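Local coordinates for erythromycin dehydratase (Saccharopolyspora erythraea, PDB 3EL6), which probably removes water from beta-hydroxyacyl intermediates during erythromycin assembly, as the dehydratase of a modular polyketide synthase, at residues 91-96 / 127-132. Sequence-based numbering, arbitrary orientation.
Sequences EDVGLP and GRRTID
Leu95, just past the end of the hot-dog helix 79-93, lays its side chain on the turn at Gly127 and on Arg129, the first residue of strand 129-137. In each half of the double hotdog fold a long helix is wrapped by an antiparallel sheet, and this contact joins the C-terminal end of that helix to the start of an inner strand, close to the protein surface.

The helix ends in a Schellman motif. Gly94 is its C-prime residue, with a positive phi of 92° that glycine tolerates readily, as it does the same phi at Gly127; the reversal turns Leu95 back toward the strand. The bonds of the motif run from Leu95 N to Gly90 O and, weakly, from Gly94 N to Glu91 O.

Across the contact the packing is van der Waals, chiefly between aliphatic carbons. With CG anti to the carbonyl carbon (chi1 -72°), Leu95 leads with CD1 and crosses Arg129 at about a right angle. Arginine suits this place because its chain, extended from CG to NE, offers an aliphatic side while the guanidinium reaches polar partners, NH1 bonding to the carbonyl oxygens of His49 and Gly121. Val93 adds a looser touch, CG2 lying 4.5 Å from Arg129 CD; branched and aliphatic, Val93 and Leu95 also fit against Leu155 of the adjoining strand 148-156.

One methyl does most of the touching: Leu95 CD1 sits 3.4 Å from Arg129 CG and abuts Gly127 O at 3.3 Å.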
ATOM      1  N   GLU A  91     -14.159  -7.333  -2.820  1.00 18.93           N
ATOM      2  CA  GLU A  91     -15.314  -6.476  -2.607  1.00 20.30           C
ATOM      3  C   GLU A  91     -14.893  -5.036  -2.286  1.00 20.26           C
ATOM      4  O   GLU A  91     -15.495  -4.042  -2.768  1.00 22.06           O
ATOM      5  CB  GLU A  91     -16.229  -7.056  -1.495  1.00 21.19           C
ATOM      6  CG  GLU A  91     -17.514  -6.244  -1.307  1.00 25.27           C
ATOM      7  CD  GLU A  91     -18.460  -6.242  -2.579  1.00 28.14           C
ATOM      8  OE1 GLU A  91     -19.045  -5.180  -2.842  1.00 34.17           O
ATOM      9  OE2 GLU A  91     -18.668  -7.267  -3.290  1.00 27.66           O
ATOM     10  N   ASP A  92     -13.874  -4.883  -1.463  1.00 19.76           N
ATOM     11  CA  ASP A  92     -13.388  -3.539  -1.099  1.00 21.13           C
ATOM     12  C   ASP A  92     -12.896  -2.774  -2.368  1.00 20.51           C
ATOM     13  O   ASP A  92     -13.188  -1.575  -2.529  1.00 21.11           O
ATOM     14  CB  ASP A  92     -12.206  -3.657  -0.094  1.00 20.88           C
ATOM     15  CG  ASP A  92     -11.718  -2.262   0.397  1.00 28.26           C
ATOM     16  OD1 ASP A  92     -12.210  -1.806   1.439  1.00 28.83           O
ATOM     17  OD2 ASP A  92     -10.874  -1.627  -0.292  1.00 27.65           O
ATOM     18  N   VAL A  93     -12.087  -3.424  -3.202  1.00 20.10           N
ATOM     19  CA  VAL A  93     -11.525  -2.756  -4.414  1.00 21.48           C
ATOM     20  C   VAL A  93     -12.534  -2.632  -5.571  1.00 22.61           C
ATOM     21  O   VAL A  93     -12.308  -1.918  -6.561  1.00 24.04           O
ATOM     22  CB  VAL A  93     -10.184  -3.365  -4.928  1.00 22.72           C
ATOM     23  CG1 VAL A  93      -9.190  -3.409  -3.801  1.00 21.87           C
ATOM     24  CG2 VAL A  93     -10.337  -4.791  -5.558  1.00 23.49           C
ATOM     25  N   GLY A  94     -13.645  -3.330  -5.457  1.00 21.53           N
ATOM     26  CA  GLY A  94     -14.685  -3.294  -6.516  1.00 22.15           C
ATOM     27  C   GLY A  94     -14.571  -4.376  -7.606  1.00 20.55           C
ATOM     28  O   GLY A  94     -15.133  -4.213  -8.696  1.00 21.38           O
ATOM     29  N   LEU A  95     -13.828  -5.440  -7.330  1.00 19.44           N
ATOM     30  CA  LEU A  95     -13.715  -6.606  -8.218  1.00 19.10           C
ATOM     31  C   LEU A  95     -13.997  -7.863  -7.374  1.00 19.43           C
ATOM     32  O   LEU A  95     -13.088  -8.444  -6.785  1.00 19.90           O
ATOM     33  CB  LEU A  95     -12.313  -6.673  -8.827  1.00 19.62           C
ATOM     34  CG  LEU A  95     -12.002  -5.609  -9.896  1.00 21.44           C
ATOM     35  CD1 LEU A  95     -10.497  -5.825 -10.253  1.00 19.94           C
ATOM     36  CD2 LEU A  95     -12.872  -5.805 -11.124  1.00 18.99           C
ATOM     37  N   PRO A  96     -15.265  -8.265  -7.295  1.00 19.14           N
ATOM     38  CA  PRO A  96     -15.694  -9.120  -6.194  1.00 19.56           C
ATOM     39  C   PRO A  96     -15.550 -10.618  -6.469  1.00 19.93           C
ATOM     40  O   PRO A  96     -15.757 -11.455  -5.543  1.00 21.00           O
ATOM     41  CB  PRO A  96     -17.157  -8.702  -5.990  1.00 20.24           C
ATOM     42  CG  PRO A  96     -17.625  -8.436  -7.405  1.00 21.52           C
ATOM     43  CD  PRO A  96     -16.411  -7.654  -8.000  1.00 19.44           C
ATOM     44  N   GLY A 127      -9.257  -5.144 -16.979  1.00 20.92           N
ATOM     45  CA  GLY A 127      -9.796  -4.597 -15.771  1.00 20.83           C
ATOM     46  C   GLY A 127      -9.592  -5.542 -14.553  1.00 20.91           C
ATOM     47  O   GLY A 127      -9.967  -5.162 -13.461  1.00 21.92           O
ATOM     48  N   ARG A 128      -8.976  -6.713 -14.759  1.00 20.67           N
ATOM     49  CA  ARG A 128      -8.671  -7.654 -13.669  1.00 20.72           C
ATOM     50  C   ARG A 128      -7.443  -7.182 -12.887  1.00 21.21           C
ATOM     51  O   ARG A 128      -6.608  -6.405 -13.421  1.00 19.68           O
ATOM     52  CB  ARG A 128      -8.423  -9.070 -14.228  1.00 21.36           C
ATOM     53  CG  ARG A 128      -9.731  -9.624 -14.850  1.00 25.33           C
ATOM     54  CD  ARG A 128      -9.487 -10.973 -15.420  1.00 30.64           C
ATOM     55  NE  ARG A 128      -8.470 -10.822 -16.429  1.00 39.26           N
ATOM     56  CZ  ARG A 128      -8.275 -11.674 -17.420  1.00 48.17           C
ATOM     57  NH1 ARG A 128      -9.055 -12.760 -17.509  1.00 49.82           N
ATOM     58  NH2 ARG A 128      -7.306 -11.432 -18.317  1.00 49.06           N
ATOM     59  N   ARG A 129      -7.334  -7.628 -11.629  1.00 19.98           N
ATOM     60  CA  ARG A 129      -6.162  -7.287 -10.847  1.00 20.37           C
ATOM     61  C   ARG A 129      -5.553  -8.522 -10.189  1.00 21.55           C
ATOM     62  O   ARG A 129      -6.277  -9.477  -9.843  1.00 20.19           O
ATOM     63  CB  ARG A 129      -6.510  -6.286  -9.736  1.00 19.74           C
ATOM     64  CG  ARG A 129      -7.181  -4.999 -10.181  1.00 21.40           C
ATOM     65  CD  ARG A 129      -7.542  -4.104  -8.970  1.00 22.75           C
ATOM     66  NE  ARG A 129      -8.266  -2.922  -9.385  1.00 21.26           N
ATOM     67  CZ  ARG A 129      -7.674  -1.751  -9.644  1.00 27.08           C
ATOM     68  NH1 ARG A 129      -6.346  -1.584  -9.493  1.00 24.43           N
ATOM     69  NH2 ARG A 129      -8.393  -0.725 -10.053  1.00 28.18           N
ATOM     70  N   THR A 130      -4.232  -8.497  -9.987  1.00 20.69           N
ATOM     71  CA  THR A 130      -3.568  -9.531  -9.217  1.00 22.82           C
ATOM     72  C   THR A 130      -3.717  -9.283  -7.737  1.00 21.26           C
ATOM     73  O   THR A 130      -3.631  -8.137  -7.251  1.00 22.16           O
ATOM     74  CB  THR A 130      -2.069  -9.637  -9.622  1.00 25.42           C
ATOM     75  OG1 THR A 130      -1.992 -10.041 -10.996  1.00 24.91           O
ATOM     76  CG2 THR A 130      -1.364 -10.657  -8.714  1.00 26.39           C
ATOM     77  N   ILE A 131      -3.908 -10.354  -6.977  1.00 20.20           N
ATOM     78  CA  ILE A 131      -3.874 -10.212  -5.539  1.00 19.24           C
ATOM     79  C   ILE A 131      -2.802 -11.198  -4.994  1.00 21.84           C
ATOM     80  O   ILE A 131      -2.703 -12.348  -5.419  1.00 20.74           O
ATOM     81  CB  ILE A 131      -5.287 -10.529  -4.893  1.00 20.22           C
ATOM     82  CG1 ILE A 131      -5.225 -10.455  -3.363  1.00 17.02           C
ATOM     83  CG2 ILE A 131      -5.771 -11.890  -5.411  1.00 18.74           C
ATOM     84  CD1 ILE A 131      -6.606 -10.285  -2.699  1.00 19.84           C
ATOM     85  N   ASP A 132      -1.985 -10.711  -4.088  1.00 23.61           N
ATOM     86  CA  ASP A 132      -0.962 -11.545  -3.440  1.00 25.69           C
ATOM     87  C   ASP A 132      -1.260 -11.635  -1.981  1.00 24.71           C
ATOM     88  O   ASP A 132      -1.701 -10.656  -1.348  1.00 24.84           O
ATOM     89  CB  ASP A 132       0.440 -10.941  -3.648  1.00 27.21           C
ATOM     90  CG  ASP A 132       0.902 -11.046  -5.087  1.00 32.70           C
ATOM     91  OD1 ASP A 132       0.796 -12.144  -5.711  1.00 34.82           O
ATOM     92  OD2 ASP A 132       1.334 -10.008  -5.638  1.00 40.84           O
TER